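Local coordinates for hypothetical protein PH0495 (Pyrococcus horikoshii, PDB 1X3L) that catalyses the ATP-dependent phosphorylation of D-glycerate to 2-phosphoglycerate, with magnesium as cofactor and several other phosphate donors accepted, at residues 387-391 and 392-396; 2-6 and 7-11; 86-90 and 91-95; 25-28 and 29-33. One frame throughout, in Å; residues are numbered along the deposited sequence.

Contact 1. Residues 387-391 and 392-396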
loop_
_atom_site.group_PDB
_atom_site.type_symbol
_atom_site.label_atom_id
_atom_site.label_comp_id
_atom_site.label_asym_id
_atom_site.label_seq_id
_atom_site.Cartn_x
_atom_site.Cartn_y
_atom_site.Cartn_z
ATOM N N LYS A 387 -6.992 -24.884 23.833
ATOM C CA LYS A 387 -7.816 -25.582 24.809
ATOM C C LYS A 387 -9.198 -24.969 24.987
ATOM O O LYS A 387 -10.160 -25.681 25.287
ATOM C CB LYS A 387 -7.078 -25.689 26.147
ATOM C CG LYS A 387 -5.928 -26.698 26.072
ATOM C CD LYS A 387 -5.223 -26.943 27.408
ATOM C CE LYS A 387 -4.141 -28.018 27.237
ATOM N NZ LYS A 387 -3.372 -28.301 28.483
ATOM N N LYS A 388 -9.312 -23.657 24.798
ATOM C CA LYS A 388 -10.613 -23.013 24.920
ATOM C C LYS A 388 -11.489 -23.478 23.757
ATOM O O LYS A 388 -12.692 -23.683 23.919
ATOM C CB LYS A 388 -10.467 -21.488 24.927
ATOM C CG LYS A 388 -9.881 -20.953 26.233
ATOM C CD LYS A 388 -9.669 -19.442 26.217
ATOM C CE LYS A 388 -9.026 -18.971 27.522
ATOM N NZ LYS A 388 -8.695 -17.512 27.504
ATOM N N LEU A 389 -10.873 -23.659 22.593
ATOM C CA LEU A 389 -11.586 -24.123 21.408
ATOM C C LEU A 389 -12.045 -25.570 21.617
ATOM O O LEU A 389 -13.182 -25.928 21.295
ATOM C CB LEU A 389 -10.678 -24.039 20.175
ATOM C CG LEU A 389 -10.322 -22.643 19.643
ATOM C CD1 LEU A 389 -9.147 -22.727 18.677
ATOM C CD2 LEU A 389 -11.540 -22.033 18.957
ATOM N N ARG A 390 -11.158 -26.397 22.166
ATOM C CA ARG A 390 -11.476 -27.796 22.414
ATOM C C ARG A 390 -12.553 -27.935 23.489
ATOM O O ARG A 390 -13.365 -28.857 23.445
ATOM C CB ARG A 390 -10.212 -28.559 22.817
ATOM C CG ARG A 390 -9.157 -28.603 21.717
ATOM C CD ARG A 390 -9.721 -29.225 20.443
ATOM N NE ARG A 390 -9.996 -30.652 20.611
ATOM C CZ ARG A 390 -10.941 -31.317 19.954
ATOM N NH1 ARG A 390 -11.716 -30.690 19.079
ATOM N NH2 ARG A 390 -11.107 -32.617 20.167
ATOM N N GLU A 391 -12.562 -27.018 24.451
ATOM C CA GLU A 391 -13.562 -27.052 25.509
ATOM C C GLU A 391 -14.950 -26.792 24.947
ATOM O O GLU A 391 -15.951 -27.174 25.552
ATOM C CB GLU A 391 -13.251 -26.013 26.589
ATOM C CG GLU A 391 -12.374 -26.544 27.697
ATOM C CD GLU A 391 -13.000 -27.742 28.382
ATOM O OE1 GLU A 391 -14.138 -27.607 28.888
ATOM O OE2 GLU A 391 -12.361 -28.817 28.410
ATOM N N LYS A 392 -15.013 -26.129 23.797
ATOM C CA LYS A 392 -16.294 -25.854 23.167
ATOM C C LYS A 392 -16.555 -26.881 22.081
ATOM O O LYS A 392 -17.424 -26.697 21.232
ATOM C CB LYS A 392 -16.320 -24.437 22.585
ATOM C CG LYS A 392 -16.323 -23.364 23.667
ATOM C CD LYS A 392 -16.882 -22.037 23.187
ATOM C CE LYS A 392 -17.014 -21.074 24.363
ATOM N NZ LYS A 392 -17.626 -19.771 23.998
ATOM N N GLY A 393 -15.791 -27.967 22.120
ATOM C CA GLY A 393 -15.952 -29.025 21.137
ATOM C C GLY A 393 -15.694 -28.604 19.700
ATOM O O GLY A 393 -16.292 -29.149 18.774
ATOM N N ILE A 394 -14.800 -27.640 19.501
ATOM C CA ILE A 394 -14.491 -27.179 18.151
ATOM C C ILE A 394 -13.313 -27.936 17.554
ATOM O O ILE A 394 -12.246 -28.029 18.161
ATOM C CB ILE A 394 -14.171 -25.663 18.128
ATOM C CG1 ILE A 394 -15.425 -24.863 18.493
ATOM C CG2 ILE A 394 -13.661 -25.256 16.756
ATOM C CD1 ILE A 394 -15.217 -23.363 18.527
ATOM N N ASP A 395 -13.520 -28.493 16.366
ATOM C CA ASP A 395 -12.463 -29.220 15.681
ATOM C C ASP A 395 -11.774 -28.223 14.757
ATOM O O ASP A 395 -12.265 -27.916 13.670
ATOM C CB ASP A 395 -13.051 -30.387 14.888
ATOM C CG ASP A 395 -12.010 -31.123 14.076
ATOM O OD1 ASP A 395 -10.842 -31.195 14.511
ATOM O OD2 ASP A 395 -12.365 -31.643 13.002
ATOM N N VAL A 396 -10.634 -27.712 15.209
ATOM C CA VAL A 396 -9.881 -26.716 14.459
ATOM C C VAL A 396 -9.543 -27.120 13.024
ATOM O O VAL A 396 -9.757 -26.339 12.096
ATOM C CB VAL A 396 -8.582 -26.339 15.213
ATOM C CG1 VAL A 396 -7.788 -25.307 14.423
ATOM C CG2 VAL A 396 -8.936 -25.786 16.581
#
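A Schellman motif closes helix 385-391, and Leu-389 and Ile-394, the residues that bracket it, touch through both backbone and side chain. Ile-394 N donates to Leu-389 O at 3.0 Å, while Gly-393 N reaches Arg-390 O at 2.9 Å. Gly-393, the C-prime residue, turns the chain with a positive phi of 62°, a conformation that suits glycine. Leu-389 O is gripped twice, because Lys-392 N also donates to it, and the two donors arrive from opposite faces of the carbonyl plane. The apolar contact that belongs to the motif joins Leu-389 CD2 to Ile-394 CD1 at 3.9 Å. The other leucine branch adds packing beyond it: CD1 meets Val-396 CG2 at 3.7 Å, these two side chains crossing at about a right angle. Leu-349 of helix 343-351 touches both Leu-389 and Val-396, so the turn is packed against the body of the fold. Lys-392 extends to Lys-411, whose O accepts from NZ, and Asp-395 stands at the N-cap of the following helix, 396-401. Bends at chi2 and chi3 (-57° and -68°) fold the Arg-390 chain back along the turn. Its NH1 thereby donates to Ile-394 O at 2.9 Å; the oxygen lies in the guanidinium plane, whereas NH1 stands above the carbonyl plane.

Contact 2. Residues 2-6 and 7-11. With EDO (1,2-ethanediol), chain C.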
loop_
_atom_site.group_PDB
_atom_site.type_symbol
_atom_site.label_atom_id
_atom_site.label_comp_id
_atom_site.label_asym_id
_atom_site.label_seq_id
_atom_site.Cartn_x
_atom_site.Cartn_y
_atom_site.Cartn_z
ATOM N N ILE A 2 5.908 -0.437 34.140
ATOM C CA ILE A 2 4.687 -1.128 34.550
ATOM C C ILE A 2 4.526 -2.466 33.839
ATOM O O ILE A 2 4.994 -2.654 32.711
ATOM C CB ILE A 2 3.415 -0.290 34.267
ATOM C CG1 ILE A 2 3.176 -0.193 32.761
ATOM C CG2 ILE A 2 3.557 1.102 34.873
ATOM C CD1 ILE A 2 1.853 0.434 32.406
ATOM N N ALA A 3 3.854 -3.391 34.513
ATOM C CA ALA A 3 3.602 -4.714 33.961
ATOM C C ALA A 3 2.421 -4.664 32.986
ATOM O O ALA A 3 1.541 -3.805 33.097
ATOM C CB ALA A 3 3.308 -5.699 35.093
ATOM N N MET A 4 2.417 -5.589 32.031
ATOM C CA MET A 4 1.356 -5.684 31.032
ATOM C C MET A 4 1.123 -7.146 30.679
ATOM O O MET A 4 2.076 -7.918 30.578
ATOM C CB MET A 4 1.740 -4.961 29.737
ATOM C CG MET A 4 2.041 -3.484 29.844
ATOM S SD MET A 4 2.486 -2.846 28.210
ATOM C CE MET A 4 2.288 -1.121 28.456
ATOM N N ASP A 5 -0.136 -7.529 30.495
ATOM C CA ASP A 5 -0.438 -8.894 30.085
ATOM C C ASP A 5 0.099 -8.973 28.657
ATOM O O ASP A 5 0.289 -7.944 28.008
ATOM C CB ASP A 5 -1.948 -9.157 30.066
ATOM C CG ASP A 5 -2.565 -9.145 31.451
ATOM O OD1 ASP A 5 -1.958 -9.714 32.386
ATOM O OD2 ASP A 5 -3.670 -8.582 31.602
ATOM N N ILE A 6 0.332 -10.181 28.162
ATOM C CA ILE A 6 0.852 -10.327 26.814
ATOM C C ILE A 6 -0.132 -9.752 25.779
ATOM O O ILE A 6 0.284 -9.262 24.730
ATOM C CB ILE A 6 1.179 -11.823 26.512
ATOM C CG1 ILE A 6 2.003 -11.931 25.228
ATOM C CG2 ILE A 6 -0.110 -12.644 26.411
ATOM C CD1 ILE A 6 2.641 -13.312 25.036
ATOM N N ARG A 7 -1.426 -9.786 26.089
ATOM C CA ARG A 7 -2.443 -9.263 25.175
ATOM C C ARG A 7 -2.410 -7.744 25.036
ATOM O O ARG A 7 -2.583 -7.220 23.933
ATOM C CB ARG A 7 -3.841 -9.705 25.607
ATOM C CG ARG A 7 -4.947 -9.185 24.698
ATOM C CD ARG A 7 -6.173 -10.068 24.770
ATOM N NE ARG A 7 -5.813 -11.446 24.457
ATOM C CZ ARG A 7 -6.492 -12.231 23.631
ATOM N NH1 ARG A 7 -7.583 -11.777 23.022
ATOM N NH2 ARG A 7 -6.070 -13.467 23.409
ATOM N N GLU A 8 -2.202 -7.034 26.144
ATOM C CA GLU A 8 -2.124 -5.578 26.082
ATOM C C GLU A 8 -0.904 -5.215 25.238
ATOM O O GLU A 8 -0.941 -4.273 24.457
ATOM C CB GLU A 8 -1.985 -4.963 27.482
ATOM C CG GLU A 8 -1.467 -3.515 27.456
ATOM C CD GLU A 8 -1.538 -2.812 28.814
ATOM O OE1 GLU A 8 -1.719 -3.494 29.841
ATOM O OE2 GLU A 8 -1.407 -1.569 28.849
ATOM N N ILE A 9 0.176 -5.975 25.390
ATOM C CA ILE A 9 1.383 -5.710 24.617
ATOM C C ILE A 9 1.089 -5.896 23.133
ATOM O O ILE A 9 1.391 -5.024 22.311
ATOM C CB ILE A 9 2.534 -6.643 25.029
ATOM C CG1 ILE A 9 2.985 -6.302 26.451
ATOM C CG2 ILE A 9 3.701 -6.502 24.048
ATOM C CD1 ILE A 9 3.987 -7.285 27.045
ATOM N N GLY A 10 0.483 -7.030 22.796
ATOM C CA GLY A 10 0.154 -7.300 21.407
ATOM C C GLY A 10 -0.716 -6.216 20.788
ATOM O O GLY A 10 -0.428 -5.734 19.692
ATOM N N LEU A 11 -1.783 -5.830 21.481
ATOM C CA LEU A 11 -2.679 -4.799 20.957
ATOM C C LEU A 11 -1.982 -3.441 20.863
ATOM O O LEU A 11 -2.275 -2.637 19.972
ATOM C CB LEU A 11 -3.941 -4.716 21.819
ATOM C CG LEU A 11 -4.819 -5.973 21.726
ATOM C CD1 LEU A 11 -6.004 -5.877 22.696
ATOM C CD2 LEU A 11 -5.319 -6.132 20.304
HETATM C C1 EDO C . -5.929 -1.801 21.710
HETATM O O1 EDO C . -4.787 -1.130 22.280
HETATM C C2 EDO C . -6.100 -1.445 20.221
HETATM O O2 EDO C . -4.945 -1.835 19.452
HETATM O O HOH W 1 -1.936 -5.831 31.067
#
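Met-4 lies across Glu-8 and against Ile-9, bringing the extended N-terminal tail onto the first turn of helix 6-20. The apolar part of the contact is carried by Met-4 CB, which meets Ile-9 CG1 at 3.8 Å, with SD close to the same carbon at 3.9 Å. Against Glu-8 the methionine runs at about a right angle: CG lies over the carboxylate carbon CD, and the terminal methyl CE comes 3.7 Å from Glu-8 OE2. The extended glutamate chain, with CG anti to the backbone N (chi1 162°), carries its carboxylate back along the tail.

Backbone bonds begin the helix. Ile-9 N donates to Asp-5 O at 3.3 Å, and Gly-10 N to Ile-6 O at 3.0 Å, both nearly straight. Asp-5 occupies the N-cap position, yet its side chain makes no capping bond. A water takes up a different polar link: it accepts from Asp-5 N at 2.5 Å and donates to Glu-8 OE1 at 2.6 Å, tying the residue before the helix to a carboxylate of its first turn. Further along, a 1,2-ethanediol, probably left from the crystallisation liquor, donates through O2 to Leu-11 O at 2.8 Å.

The helix start is laid on the mixed sheet. Ile-6 and Ile-9 both touch Ile-432 of strand 427-435, Arg-7 makes a salt bridge with Asp-382, and Arg-7 and Leu-11 rest on Ile-380 of strand 378-382.

Contact 3. Residues 86-90 and 91-95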
loop_
_atom_site.group_PDB
_atom_site.type_symbol
_atom_site.label_atom_id
_atom_site.label_comp_id
_atom_site.label_asym_id
_atom_site.label_seq_id
_atom_site.Cartn_x
_atom_site.Cartn_y
_atom_site.Cartn_z
ATOM N N LYS A 86 -13.643 15.728 2.077
ATOM C CA LYS A 86 -12.825 16.408 3.082
ATOM C C LYS A 86 -12.153 17.666 2.524
ATOM O O LYS A 86 -11.151 17.592 1.816
ATOM C CB LYS A 86 -11.751 15.462 3.631
ATOM C CG LYS A 86 -12.309 14.332 4.490
ATOM C CD LYS A 86 -11.237 13.319 4.883
ATOM C CE LYS A 86 -10.717 12.553 3.669
ATOM N NZ LYS A 86 -9.727 11.502 4.045
ATOM N N GLU A 87 -12.724 18.820 2.856
ATOM C CA GLU A 87 -12.231 20.117 2.398
ATOM C C GLU A 87 -10.840 20.498 2.897
ATOM O O GLU A 87 -10.406 20.062 3.964
ATOM C CB GLU A 87 -13.229 21.207 2.801
ATOM C CG GLU A 87 -13.561 21.207 4.288
ATOM C CD GLU A 87 -14.599 22.248 4.666
ATOM O OE1 GLU A 87 -14.306 23.458 4.544
ATOM O OE2 GLU A 87 -15.709 21.856 5.087
ATOM N N LEU A 88 -10.156 21.330 2.113
ATOM C CA LEU A 88 -8.814 21.802 2.444
ATOM C C LEU A 88 -8.768 23.330 2.453
ATOM O O LEU A 88 -9.639 23.992 1.891
ATOM C CB LEU A 88 -7.796 21.249 1.441
ATOM C CG LEU A 88 -7.584 19.731 1.495
ATOM C CD1 LEU A 88 -6.704 19.284 0.340
ATOM C CD2 LEU A 88 -6.951 19.351 2.830
ATOM N N LYS A 89 -7.741 23.885 3.088
ATOM C CA LYS A 89 -7.592 25.331 3.195
ATOM C C LYS A 89 -7.201 26.046 1.909
ATOM O O LYS A 89 -7.835 27.031 1.532
ATOM C CB LYS A 89 -6.589 25.661 4.302
ATOM C CG LYS A 89 -7.072 25.235 5.681
ATOM C CD LYS A 89 -5.993 25.375 6.742
ATOM C CE LYS A 89 -6.500 24.873 8.086
ATOM N NZ LYS A 89 -5.447 24.893 9.136
ATOM N N ARG A 90 -6.166 25.563 1.230
ATOM C CA ARG A 90 -5.732 26.207 -0.005
ATOM C C ARG A 90 -5.568 25.237 -1.168
ATOM O O ARG A 90 -5.029 25.596 -2.213
ATOM C CB ARG A 90 -4.420 26.951 0.228
ATOM C CG ARG A 90 -4.490 27.972 1.348
ATOM C CD ARG A 90 -3.516 29.096 1.088
ATOM N NE ARG A 90 -3.805 29.732 -0.193
ATOM C CZ ARG A 90 -3.086 30.716 -0.724
ATOM N NH1 ARG A 90 -2.025 31.184 -0.082
ATOM N NH2 ARG A 90 -3.431 31.230 -1.900
ATOM N N ILE A 91 -6.041 24.012 -0.983
ATOM C CA ILE A 91 -5.937 22.999 -2.021
ATOM C C ILE A 91 -7.322 22.607 -2.520
ATOM O O ILE A 91 -8.192 22.217 -1.740
ATOM C CB ILE A 91 -5.202 21.750 -1.491
ATOM C CG1 ILE A 91 -3.804 22.150 -1.016
ATOM C CG2 ILE A 91 -5.115 20.689 -2.577
ATOM C CD1 ILE A 91 -3.053 21.051 -0.308
ATOM N N LYS A 92 -7.516 22.721 -3.831
ATOM C CA LYS A 92 -8.791 22.390 -4.450
ATOM C C LYS A 92 -8.978 20.882 -4.424
ATOM O O LYS A 92 -8.031 20.130 -4.666
ATOM C CB LYS A 92 -8.811 22.896 -5.893
ATOM C CG LYS A 92 -10.104 22.627 -6.644
ATOM C CD LYS A 92 -9.973 23.046 -8.106
ATOM C CE LYS A 92 -11.284 22.885 -8.863
ATOM N NZ LYS A 92 -12.331 23.832 -8.382
ATOM N N VAL A 93 -10.198 20.441 -4.135
ATOM C CA VAL A 93 -10.489 19.016 -4.078
ATOM C C VAL A 93 -11.392 18.539 -5.209
ATOM O O VAL A 93 -12.427 19.144 -5.495
ATOM C CB VAL A 93 -11.148 18.634 -2.734
ATOM C CG1 VAL A 93 -11.548 17.162 -2.753
ATOM C CG2 VAL A 93 -10.186 18.908 -1.586
ATOM N N ILE A 94 -10.991 17.442 -5.840
ATOM C CA ILE A 94 -11.751 16.850 -6.931
ATOM C C ILE A 94 -11.932 15.357 -6.687
ATOM O O ILE A 94 -10.961 14.650 -6.410
ATOM C CB ILE A 94 -11.028 17.034 -8.280
ATOM C CG1 ILE A 94 -10.908 18.523 -8.606
ATOM C CG2 ILE A 94 -11.782 16.308 -9.383
ATOM C CD1 ILE A 94 -10.120 18.808 -9.864
ATOM N N GLU A 95 -13.169 14.879 -6.778
ATOM C CA GLU A 95 -13.440 13.457 -6.590
ATOM C C GLU A 95 -13.593 12.854 -7.978
ATOM O O GLU A 95 -14.350 13.368 -8.799
ATOM C CB GLU A 95 -14.717 13.249 -5.766
ATOM C CG GLU A 95 -14.711 13.999 -4.439
ATOM C CD GLU A 95 -15.853 13.589 -3.521
ATOM O OE1 GLU A 95 -16.950 13.280 -4.032
ATOM O OE2 GLU A 95 -15.656 13.590 -2.287
#
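Leu-88 folds over Ile-91, its CD1 only 3.4 Å from Ile-91 CB, tighter than usual for two carbons. The same methyl lies 3.6 Å from Ile-91 CG2, and Leu-88 CB rests on the backbone at 3.3 Å from Ile-91 O. With CG anti to its own carbonyl carbon (chi1 -67°), the leucine also reaches the first part of the strand, where CD1 meets Val-93 CG2 at 4.0 Å and the two side chains cross at about a right angle. That valine methyl lies 3.8 Å from Lys-86 O. The loop thus doubles back over the start of strand 92-96, at one edge of the parallel sheet.

In the next shell, Ala-64 and Glu-68 of helix 60-70 touch Leu-88 and Ile-91, as does Ala-78 of strand 75-81. The Lys-86 side chain is about 8 Å from that of Lys-58, a probable substrate-binding residue.

Between the two segments the side-chain contact is aliphatic and rests on van der Waals fit, while the Glu-68 carboxylate accepts from the backbone N atoms of Lys-89 and Arg-90, and Glu-95 OE1 accepts from Gly-83 N.

Contact 4. Residues 25-28 and 29-33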
loop_
_atom_site.group_PDB
_atom_site.type_symbol
_atom_site.label_atom_id
_atom_site.label_comp_id
_atom_site.label_asym_id
_atom_site.label_seq_id
_atom_site.Cartn_x
_atom_site.Cartn_y
_atom_site.Cartn_z
ATOM N N ARG A 25 -0.429 11.072 9.696
ATOM C CA ARG A 25 0.722 10.905 10.582
ATOM C C ARG A 25 1.995 10.557 9.816
ATOM O O ARG A 25 3.071 11.053 10.139
ATOM C CB ARG A 25 0.461 9.801 11.610
ATOM C CG ARG A 25 -0.648 10.098 12.607
ATOM C CD ARG A 25 -0.966 8.852 13.429
ATOM N NE ARG A 25 -2.102 9.047 14.326
ATOM C CZ ARG A 25 -2.005 9.525 15.562
ATOM N NH1 ARG A 25 -0.818 9.857 16.054
ATOM N NH2 ARG A 25 -3.096 9.669 16.304
ATOM N N ALA A 26 1.873 9.694 8.811
ATOM C CA ALA A 26 3.034 9.286 8.024
ATOM C C ALA A 26 3.739 10.488 7.403
ATOM O O ALA A 26 4.973 10.550 7.383
ATOM C CB ALA A 26 2.618 8.299 6.937
ATOM N N VAL A 27 2.961 11.443 6.894
ATOM C CA VAL A 27 3.554 12.632 6.288
ATOM C C VAL A 27 4.313 13.442 7.334
ATOM O O VAL A 27 5.438 13.875 7.088
ATOM C CB VAL A 27 2.485 13.543 5.627
ATOM C CG1 VAL A 27 3.121 14.870 5.201
ATOM C CG2 VAL A 27 1.879 12.839 4.414
ATOM N N LEU A 28 3.707 13.642 8.501
ATOM C CA LEU A 28 4.365 14.409 9.557
ATOM C C LEU A 28 5.604 13.697 10.101
ATOM O O LEU A 28 6.577 14.350 10.475
ATOM C CB LEU A 28 3.379 14.720 10.695
ATOM C CG LEU A 28 2.179 15.579 10.262
ATOM C CD1 LEU A 28 1.373 16.006 11.483
ATOM C CD2 LEU A 28 2.674 16.810 9.496
ATOM N N ASN A 29 5.576 12.363 10.146
ATOM C CA ASN A 29 6.738 11.615 10.627
ATOM C C ASN A 29 7.905 11.790 9.659
ATOM O O ASN A 29 9.066 11.845 10.069
ATOM C CB ASN A 29 6.447 10.110 10.734
ATOM C CG ASN A 29 5.470 9.771 11.843
ATOM O OD1 ASN A 29 5.428 10.435 12.878
ATOM N ND2 ASN A 29 4.693 8.712 11.641
ATOM N N ALA A 30 7.583 11.876 8.372
ATOM C CA ALA A 30 8.594 11.999 7.325
ATOM C C ALA A 30 9.051 13.415 7.013
ATOM O O ALA A 30 10.228 13.643 6.744
ATOM C CB ALA A 30 8.083 11.342 6.044
ATOM N N VAL A 31 8.114 14.354 7.039
ATOM C CA VAL A 31 8.398 15.743 6.707
ATOM C C VAL A 31 8.478 16.661 7.919
ATOM O O VAL A 31 7.482 16.879 8.608
ATOM C CB VAL A 31 7.314 16.309 5.753
ATOM C CG1 VAL A 31 7.727 17.679 5.248
ATOM C CG2 VAL A 31 7.081 15.348 4.594
ATOM N N LYS A 32 9.671 17.194 8.166
ATOM C CA LYS A 32 9.896 18.118 9.272
ATOM C C LYS A 32 10.197 19.485 8.663
ATOM O O LYS A 32 10.851 19.575 7.623
ATOM C CB LYS A 32 11.081 17.655 10.121
ATOM C CG LYS A 32 10.963 16.226 10.628
ATOM C CD LYS A 32 9.713 16.022 11.477
ATOM C CE LYS A 32 9.607 14.576 11.939
ATOM N NZ LYS A 32 8.372 14.320 12.724
ATOM N N VAL A 33 9.716 20.548 9.295
ATOM C CA VAL A 33 9.953 21.886 8.769
ATOM C C VAL A 33 10.663 22.772 9.782
ATOM O O VAL A 33 10.294 22.809 10.957
ATOM C CB VAL A 33 8.639 22.550 8.317
ATOM C CG1 VAL A 33 8.906 23.993 7.910
ATOM C CG2 VAL A 33 8.038 21.778 7.155
#
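Lys-32 reaches back from the strand to the helix it has just left, and its ammonium ends on Leu-28 O. CB points away from the helix; a bend at chi2 (-59°) then brings the chain round, after which it runs extended. CD passes 3.7 Å from Leu-28 O, CE closes to 3.4 Å from the same oxygen, and NZ donates to it at 2.9 Å, tilted 29° from the carbonyl plane. The bond engages a carbonyl of the last turn, where helix 23-30 passes directly into strand 31-33.

Around it the backbone finishes the helix. Val-27 O takes a short bond from Val-31 N at 2.7 Å and a weak one from Ala-30 N, and Asn-29 N donates to Arg-25 O at 2.8 Å. Val-27 and Val-31 lie side by side, CG1 of the first 4.0 Å from CG2 of the second, and both touch Leu-192 of strand 188-194; Val-27 also packs on helix 60-70, as Val-31 does through Ile-70.

The valines of the junction are buried and aliphatic, whereas the exposed lysine makes its polar link. A lysine charge placed at a helix C-terminus should interact favourably with the negative end of the helix dipole.

All four contacts are local and each marks a boundary of secondary structure: contact 2 opens a helix, contacts 1 and 4 close one, and contact 3 leads into a strand. The closures differ in what takes the late carbonyls: backbone N-H groups of a Schellman turn in contact 1, backbone N-H groups and a returning lysine in contact 4. Contact 3 is a surface feature and apolar between its segments; the other three are partly buried and bonded through their backbones. Helix 60-70 serves both contacts 3 and 4, whose centres lie about 20 Å apart. Contacts 1 and 2, centres about 25 Å apart, belong to the region of the mixed sheet.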